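Local coordinates for Alpha/beta hydrolase family protein (Bacillus anthracis, PDB 3OOS) that probably hydrolyses a substrate not yet identified, as an enzyme of the alpha/beta hydrolase fold, at residues T10-F15 against K79-I84; P25-T29 against I90-A96. All blocks are in the same frame, centred on the assembly; numbering follows the deposited sequence. Where two conformers were deposited one is given.

Interaction 1. Residues T10-F15 against K79-I84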
ATOM      1  N   THR A  10       5.145 -19.169  11.706  1.00 10.88           N
ATOM      2  CA  THR A  10       3.911 -19.747  11.163  1.00 11.30           C
ATOM      3  C   THR A  10       4.244 -20.969  10.298  1.00 11.86           C
ATOM      4  O   THR A  10       5.403 -21.154   9.919  1.00 12.00           O
ATOM      5  CB  THR A  10       3.106 -18.732  10.295  1.00 10.95           C
ATOM      6  OG1 THR A  10       3.661 -18.677   8.974  1.00 10.57           O
ATOM      7  CG2 THR A  10       3.099 -17.335  10.913  1.00 11.17           C
ATOM      8  N   PRO A  11       3.229 -21.795   9.963  1.00 12.49           N
ATOM      9  CA  PRO A  11       3.431 -22.915   9.034  1.00 13.10           C
ATOM     10  C   PRO A  11       3.912 -22.466   7.654  1.00 13.20           C
ATOM     11  O   PRO A  11       4.448 -23.278   6.892  1.00 13.96           O
ATOM     12  CB  PRO A  11       2.034 -23.534   8.923  1.00 13.39           C
ATOM     13  CG  PRO A  11       1.354 -23.162  10.177  1.00 13.51           C
ATOM     14  CD  PRO A  11       1.873 -21.808  10.544  1.00 12.83           C
ATOM     15  N   ARG A  12       3.721 -21.184   7.343  1.00 12.91           N
ATOM     16  CA  ARG A  12       4.142 -20.629   6.059  1.00 12.89           C
ATOM     17  C   ARG A  12       5.449 -19.830   6.150  1.00 12.62           C
ATOM     18  O   ARG A  12       5.867 -19.187   5.182  1.00 13.16           O
ATOM     19  CB  ARG A  12       3.003 -19.815   5.431  1.00 12.99           C
ATOM     20  CG  ARG A  12       1.850 -20.697   4.946  1.00 13.62           C
ATOM     21  CD  ARG A  12       0.794 -19.915   4.186  1.00 14.13           C
ATOM     22  NE  ARG A  12       1.347 -19.222   3.023  1.00 14.67           N
ATOM     23  CZ  ARG A  12       1.435 -19.733   1.798  1.00 14.74           C
ATOM     24  NH1 ARG A  12       0.999 -20.962   1.541  1.00 15.61           N
ATOM     25  NH2 ARG A  12       1.949 -19.001   0.823  1.00 14.38           N
ATOM     26  N   GLY A  13       6.096 -19.901   7.311  1.00 12.00           N
ATOM     27  CA  GLY A  13       7.392 -19.261   7.517  1.00 11.53           C
ATOM     28  C   GLY A  13       7.414 -18.272   8.666  1.00 11.16           C
ATOM     29  O   GLY A  13       6.402 -18.064   9.350  1.00 10.95           O
ATOM     30  N   LYS A  14       8.584 -17.672   8.867  1.00 10.88           N
ATOM     31  CA  LYS A  14       8.793 -16.673   9.907  0.50 10.74           C
ATOM     32  C   LYS A  14       8.648 -15.265   9.329  1.00 10.41           C
ATOM     33  O   LYS A  14       9.228 -14.957   8.284  1.00 10.13           O
ATOM     34  CB  LYS A  14      10.179 -16.859  10.530  0.50 11.19           C
ATOM     35  CG  LYS A  14      10.384 -16.137  11.846  0.50 11.97           C
ATOM     36  CD  LYS A  14      11.538 -16.752  12.628  0.50 13.97           C
ATOM     37  CE  LYS A  14      12.868 -16.534  11.930  0.50 14.96           C
ATOM     38  NZ  LYS A  14      13.379 -15.140  12.097  0.50 16.13           N
ATOM     39  N   PHE A  15       7.878 -14.424  10.014  1.00  9.61           N
ATOM     40  CA  PHE A  15       7.645 -13.057   9.563  1.00  9.11           C
ATOM     41  C   PHE A  15       7.935 -12.047  10.655  1.00  8.94           C
ATOM     42  O   PHE A  15       7.592 -12.256  11.822  1.00  9.40           O
ATOM     43  CB  PHE A  15       6.196 -12.883   9.081  1.00  9.05           C
ATOM     44  CG  PHE A  15       5.843 -13.745   7.899  1.00  8.84           C
ATOM     45  CD1 PHE A  15       5.991 -13.266   6.601  1.00  9.39           C
ATOM     46  CD2 PHE A  15       5.372 -15.044   8.085  1.00  9.54           C
ATOM     47  CE1 PHE A  15       5.670 -14.066   5.504  1.00  9.16           C
ATOM     48  CE2 PHE A  15       5.051 -15.853   6.996  1.00  8.94           C
ATOM     49  CZ  PHE A  15       5.203 -15.363   5.704  1.00  9.64           C
ATOM     50  N   LYS A  79      -2.207 -15.713   1.536  0.50  9.41           N
ATOM     51  CA  LYS A  79      -2.032 -16.939   2.315  0.50  9.42           C
ATOM     52  C   LYS A  79      -1.062 -16.726   3.484  0.50  9.28           C
ATOM     53  O   LYS A  79      -1.288 -17.237   4.583  0.50  9.36           O
ATOM     54  CB  LYS A  79      -1.565 -18.083   1.417  0.50  9.72           C
ATOM     55  CG  LYS A  79      -2.550 -18.432   0.313  0.50 10.16           C
ATOM     56  CD  LYS A  79      -1.993 -19.518  -0.589  0.50 10.85           C
ATOM     57  CE  LYS A  79      -3.015 -19.939  -1.631  0.50 11.56           C
ATOM     58  NZ  LYS A  79      -4.211 -20.551  -0.992  0.50 12.55           N
ATOM     59  N   ASP A  80       0.003 -15.961   3.240  1.00  9.12           N
ATOM     60  CA  ASP A  80       0.968 -15.593   4.288  1.00  8.90           C
ATOM     61  C   ASP A  80       0.314 -14.734   5.369  1.00  8.58           C
ATOM     62  O   ASP A  80       0.481 -14.997   6.563  1.00  8.45           O
ATOM     63  CB  ASP A  80       2.171 -14.850   3.693  1.00  9.05           C
ATOM     64  CG  ASP A  80       3.122 -15.766   2.936  1.00  9.97           C
ATOM     65  OD1 ASP A  80       2.939 -17.003   2.957  1.00 11.08           O
ATOM     66  OD2 ASP A  80       4.070 -15.234   2.318  1.00 11.23           O
ATOM     67  N   LEU A  81      -0.438 -13.716   4.951  1.00  8.27           N
ATOM     68  CA  LEU A  81      -1.138 -12.847   5.900  1.00  7.90           C
ATOM     69  C   LEU A  81      -2.175 -13.619   6.715  1.00  7.90           C
ATOM     70  O   LEU A  81      -2.350 -13.370   7.909  1.00  7.70           O
ATOM     71  CB  LEU A  81      -1.782 -11.651   5.188  1.00  7.87           C
ATOM     72  CG  LEU A  81      -0.800 -10.642   4.575  1.00  8.07           C
ATOM     73  CD1 LEU A  81      -1.545  -9.592   3.760  1.00  8.43           C
ATOM     74  CD2 LEU A  81       0.084  -9.984   5.641  1.00  8.84           C
ATOM     75  N   GLU A  82      -2.851 -14.559   6.062  1.00  7.95           N
ATOM     76  CA  GLU A  82      -3.820 -15.413   6.740  1.00  8.12           C
ATOM     77  C   GLU A  82      -3.154 -16.306   7.789  1.00  8.21           C
ATOM     78  O   GLU A  82      -3.699 -16.509   8.878  1.00  8.32           O
ATOM     79  CB  GLU A  82      -4.607 -16.235   5.717  1.00  8.20           C
ATOM     80  CG  GLU A  82      -5.699 -15.433   5.027  1.00  9.06           C
ATOM     81  CD  GLU A  82      -6.869 -15.142   5.948  1.00  9.74           C
ATOM     82  OE1 GLU A  82      -7.772 -16.001   6.045  1.00 10.73           O
ATOM     83  OE2 GLU A  82      -6.880 -14.059   6.578  1.00 10.18           O
ATOM     84  N   ALA A  83      -1.963 -16.812   7.467  1.00  8.34           N
ATOM     85  CA  ALA A  83      -1.191 -17.622   8.408  1.00  8.34           C
ATOM     86  C   ALA A  83      -0.754 -16.799   9.621  1.00  8.22           C
ATOM     87  O   ALA A  83      -0.759 -17.301  10.745  1.00  8.85           O
ATOM     88  CB  ALA A  83       0.017 -18.259   7.713  1.00  8.53           C
ATOM     89  N   ILE A  84      -0.387 -15.539   9.390  1.00  7.93           N
ATOM     90  CA  ILE A  84      -0.028 -14.631  10.484  1.00  7.70           C
ATOM     91  C   ILE A  84      -1.251 -14.383  11.365  1.00  7.76           C
ATOM     92  O   ILE A  84      -1.173 -14.497  12.592  1.00  7.89           O
ATOM     93  CB  ILE A  84       0.563 -13.301   9.956  1.00  7.53           C
ATOM     94  CG1 ILE A  84       1.909 -13.573   9.270  1.00  7.57           C
ATOM     95  CG2 ILE A  84       0.713 -12.270  11.090  1.00  7.79           C
ATOM     96  CD1 ILE A  84       2.459 -12.405   8.470  1.00  8.21           C
TER
HETATM   97  O   HOH W   1       4.980 -18.811   2.642  1.00 21.15           O
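Arg12 reaches from a beta turn to Asp80 on the neighbouring helix and forms a salt bridge with it. Its NE donates to Asp80 OD1 at 2.7 Å, with an N-H...O angle of 152° and the oxygen close to the guanidinium plane; a weak second bond runs from NH2 to the same oxygen. Both bonds end on OD1, and the guanidinium and carboxylate planes lie 44° apart, so this is not a flat two-oxygen fork. A bend at chi3 (58°), after an extended chi2, turns the guanidinium so that one face lies on Lys79, whose CB is 3.4 Å from Arg12 CZ. A water within hydrogen-bonding distance of both Asp80 OD1 and Arg12 O links that carboxylate to the turn.

The side chains of Phe15 and Asp80, which bury equal areas, cross at about a right angle, Phe15 CZ lying 3.5 Å from Asp80 CG. Over a face of the same ring sits the end of Ile84: its CD1 is 4.1 Å from the centroid of the Phe15 ring, a CH-pi contact. Ala83 CB touches both Thr10 and Arg12, 3.9 Å from Thr10 OG1. That hydroxyl accepts from Arg12 N in an ST turn and donates to Gly13 O at 2.8 Å, which braces the type I turn carrying Arg12.

The contact thus lays the hairpin turn between strands 4-10 and 13-20 against helix 74-87. Glu76 of that helix makes a second salt bridge to Arg12 NH2, while Ile84 also packs on Val55 of strand 51-55 and Trp93 of strand 93-98.

Interaction 2. Residues P25-T29 against I90-A96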
ATOM      1  N   PRO A  25      -7.984  -5.082  15.640  1.00 10.46           N
ATOM      2  CA  PRO A  25      -6.781  -5.376  14.866  1.00  9.84           C
ATOM      3  C   PRO A  25      -6.883  -4.915  13.417  1.00  9.37           C
ATOM      4  O   PRO A  25      -7.927  -5.071  12.776  1.00  9.04           O
ATOM      5  CB  PRO A  25      -6.663  -6.904  14.954  1.00  9.83           C
ATOM      6  CG  PRO A  25      -8.061  -7.380  15.202  1.00 10.14           C
ATOM      7  CD  PRO A  25      -8.706  -6.308  16.033  1.00 10.64           C
ATOM      8  N   LEU A  26      -5.793  -4.335  12.927  1.00  8.87           N
ATOM      9  CA  LEU A  26      -5.702  -3.879  11.551  1.00  8.48           C
ATOM     10  C   LEU A  26      -4.340  -4.269  10.996  1.00  8.32           C
ATOM     11  O   LEU A  26      -3.306  -3.866  11.532  1.00  8.64           O
ATOM     12  CB  LEU A  26      -5.889  -2.362  11.470  1.00  8.62           C
ATOM     13  CG  LEU A  26      -5.841  -1.740  10.072  1.00  8.28           C
ATOM     14  CD1 LEU A  26      -7.122  -2.053   9.312  1.00 10.00           C
ATOM     15  CD2 LEU A  26      -5.644  -0.240  10.171  1.00  8.97           C
ATOM     16  N   CYS A  27      -4.354  -5.062   9.932  1.00  8.06           N
ATOM     17  CA  CYS A  27      -3.142  -5.417   9.211  1.00  8.10           C
ATOM     18  C   CYS A  27      -2.833  -4.347   8.168  1.00  8.03           C
ATOM     19  O   CYS A  27      -3.716  -3.926   7.418  1.00  8.09           O
ATOM     20  CB  CYS A  27      -3.309  -6.784   8.538  1.00  8.19           C
ATOM     21  SG  CYS A  27      -1.881  -7.348   7.599  0.90  8.38           S
ATOM     22  N   VAL A  28      -1.583  -3.894   8.145  1.00  7.94           N
ATOM     23  CA  VAL A  28      -1.114  -2.945   7.137  1.00  8.14           C
ATOM     24  C   VAL A  28       0.158  -3.488   6.510  1.00  8.34           C
ATOM     25  O   VAL A  28       1.077  -3.898   7.215  1.00  8.59           O
ATOM     26  CB  VAL A  28      -0.813  -1.543   7.733  1.00  8.02           C
ATOM     27  CG1 VAL A  28      -0.164  -0.627   6.680  1.00  8.55           C
ATOM     28  CG2 VAL A  28      -2.080  -0.907   8.296  1.00  8.11           C
ATOM     29  N   THR A  29       0.204  -3.495   5.185  1.00  8.66           N
ATOM     30  CA  THR A  29       1.442  -3.813   4.480  1.00  9.14           C
ATOM     31  C   THR A  29       1.418  -3.187   3.092  1.00  9.54           C
ATOM     32  O   THR A  29       0.459  -2.502   2.731  1.00  9.80           O
ATOM     33  CB  THR A  29       1.736  -5.350   4.455  1.00  9.18           C
ATOM     34  OG1 THR A  29       3.110  -5.576   4.114  1.00  9.55           O
ATOM     35  CG2 THR A  29       0.832  -6.087   3.477  1.00  9.50           C
ATOM     36  N   ILE A  90      -6.276 -14.497  15.929  1.00 10.34           N
ATOM     37  CA  ILE A  90      -7.220 -13.440  15.587  1.00 10.53           C
ATOM     38  C   ILE A  90      -8.220 -14.037  14.604  1.00 10.99           C
ATOM     39  O   ILE A  90      -7.829 -14.617  13.595  1.00 11.15           O
ATOM     40  CB  ILE A  90      -6.489 -12.218  14.970  1.00 10.34           C
ATOM     41  CG1 ILE A  90      -5.684 -11.475  16.046  1.00 10.31           C
ATOM     42  CG2 ILE A  90      -7.473 -11.270  14.270  1.00 10.38           C
ATOM     43  CD1 ILE A  90      -4.747 -10.397  15.495  1.00 10.61           C
ATOM     44  N   ASN A  91      -9.508 -13.914  14.913  1.00 11.59           N
ATOM     45  CA  ASN A  91     -10.549 -14.479  14.062  1.00 12.33           C
ATOM     46  C   ASN A  91     -10.747 -13.664  12.781  1.00 11.83           C
ATOM     47  O   ASN A  91     -10.790 -14.220  11.675  1.00 11.97           O
ATOM     48  CB  ASN A  91     -11.860 -14.599  14.845  1.00 13.41           C
ATOM     49  CG  ASN A  91     -12.944 -15.306  14.063  1.00 15.90           C
ATOM     50  OD1 ASN A  91     -14.018 -14.748  13.835  1.00 20.07           O
ATOM     51  ND2 ASN A  91     -12.670 -16.536  13.638  1.00 19.01           N
ATOM     52  N   LYS A  92     -10.879 -12.351  12.951  1.00 11.44           N
ATOM     53  CA  LYS A  92     -11.010 -11.426  11.831  0.50 10.98           C
ATOM     54  C   LYS A  92     -10.224 -10.156  12.121  1.00 10.66           C
ATOM     55  O   LYS A  92     -10.119  -9.730  13.272  1.00 10.71           O
ATOM     56  CB  LYS A  92     -12.481 -11.073  11.578  0.50 11.19           C
ATOM     57  CG  LYS A  92     -13.324 -12.216  11.027  0.50 11.64           C
ATOM     58  CD  LYS A  92     -14.810 -11.893  11.059  0.50 12.40           C
ATOM     59  CE  LYS A  92     -15.181 -10.863  10.004  0.50 12.82           C
ATOM     60  NZ  LYS A  92     -16.659 -10.690   9.900  0.50 13.42           N
ATOM     61  N   TRP A  93      -9.666  -9.556  11.074  1.00 10.07           N
ATOM     62  CA  TRP A  93      -9.026  -8.246  11.214  1.00  9.49           C
ATOM     63  C   TRP A  93      -9.271  -7.370   9.991  1.00  9.24           C
ATOM     64  O   TRP A  93      -9.755  -7.846   8.960  1.00  9.11           O
ATOM     65  CB  TRP A  93      -7.524  -8.356  11.545  1.00  9.48           C
ATOM     66  CG  TRP A  93      -6.625  -9.070  10.547  1.00  9.06           C
ATOM     67  CD1 TRP A  93      -6.966  -9.591   9.322  1.00  8.64           C
ATOM     68  CD2 TRP A  93      -5.218  -9.293  10.696  1.00  8.76           C
ATOM     69  NE1 TRP A  93      -5.857 -10.140   8.718  1.00  8.13           N
ATOM     70  CE2 TRP A  93      -4.772  -9.969   9.539  1.00  8.60           C
ATOM     71  CE3 TRP A  93      -4.289  -8.992  11.705  1.00  9.02           C
ATOM     72  CZ2 TRP A  93      -3.437 -10.353   9.362  1.00  8.41           C
ATOM     73  CZ3 TRP A  93      -2.963  -9.372  11.529  1.00  8.97           C
ATOM     74  CH2 TRP A  93      -2.550 -10.045  10.368  1.00  8.94           C
ATOM     75  N   GLY A  94      -8.960  -6.085  10.116  1.00  9.00           N
ATOM     76  CA  GLY A  94      -9.062  -5.178   8.980  1.00  8.66           C
ATOM     77  C   GLY A  94      -7.787  -5.248   8.164  1.00  8.34           C
ATOM     78  O   GLY A  94      -6.749  -5.697   8.656  1.00  8.25           O
ATOM     79  N   PHE A  95      -7.869  -4.830   6.906  1.00  8.02           N
ATOM     80  CA  PHE A  95      -6.668  -4.646   6.108  1.00  7.96           C
ATOM     81  C   PHE A  95      -6.673  -3.278   5.450  1.00  8.07           C
ATOM     82  O   PHE A  95      -7.654  -2.891   4.822  1.00  8.35           O
ATOM     83  CB  PHE A  95      -6.491  -5.736   5.042  1.00  7.90           C
ATOM     84  CG  PHE A  95      -5.185  -5.622   4.300  1.00  8.13           C
ATOM     85  CD1 PHE A  95      -4.053  -6.283   4.759  1.00  8.35           C
ATOM     86  CD2 PHE A  95      -5.072  -4.798   3.182  1.00  8.53           C
ATOM     87  CE1 PHE A  95      -2.831  -6.157   4.088  1.00  8.79           C
ATOM     88  CE2 PHE A  95      -3.855  -4.661   2.507  1.00  8.60           C
ATOM     89  CZ  PHE A  95      -2.733  -5.342   2.963  1.00  8.83           C
ATOM     90  N   ALA A  96      -5.559  -2.565   5.592  1.00  7.97           N
ATOM     91  CA  ALA A  96      -5.391  -1.253   4.988  1.00  7.97           C
ATOM     92  C   ALA A  96      -4.138  -1.220   4.121  1.00  7.99           C
ATOM     93  O   ALA A  96      -3.060  -1.645   4.545  1.00  8.48           O
ATOM     94  CB  ALA A  96      -5.326  -0.173   6.068  1.00  7.72           C
TER
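Pro25 O accepts from Gly94 N at 3.0 Å in an almost straight bond (N-H...O 177°), the first of three that join two parallel strands. Cys27 uses both its backbone groups: its N donates to Gly94 O at 2.8 Å, and its O accepts from Ala96 N at 2.9 Å. Cys27 O also receives a CA-H...O contact from Phe95. Beyond this the pairing lapses, for Thr29 N and Ala96 O are buried without a hydrogen-bonding partner; Val28 CA makes a CA-H...O contact with Ala96 O at 3.5 Å.

Cys27 CB stands over the six-membered ring of Trp93, 3.5 Å from its centroid and 8° off the normal, and SG, anti to the backbone N (chi1 180°), reaches the edge of the Phe95 ring. On the other sheet face Leu26 CD1 lies 3.5 Å from Gly94 C, where the glycine leaves room for it.

Polar side-chain ends find partners beyond the pair: Trp93 NE1 bonds to Tyr108 OH of helix 100-112 and Thr29 OG1 to Val55 O. Strand 25-28 is flanked by 51-55, strand 93-98 by 116-122, and Leu81 of helix 74-87 covers Cys27 and Phe95.

In the fold
From the N terminus, the chain forms the hairpin of strands 4-10 and 13-20, whose turn supplies the first half of interaction 1, and then enters strand 25-28, the first half of interaction 2. Helix 74-87 returns to the hairpin, closing a loop of 63 intervening residues; strand 93-98 follows and closes the second, of 60. The segments alternate, so the two loops cross. The centres of the two contacts lie about 14 Å apart, and the contacts touch through Leu81, whose CD2 is 3.8 Å from Cys27 SG, and through Ile84 against Trp93. Together they tie the sheet's antiparallel edge, a helix on one face and central parallel strands, the last leading to a probable nucleophile elbow around Ser99.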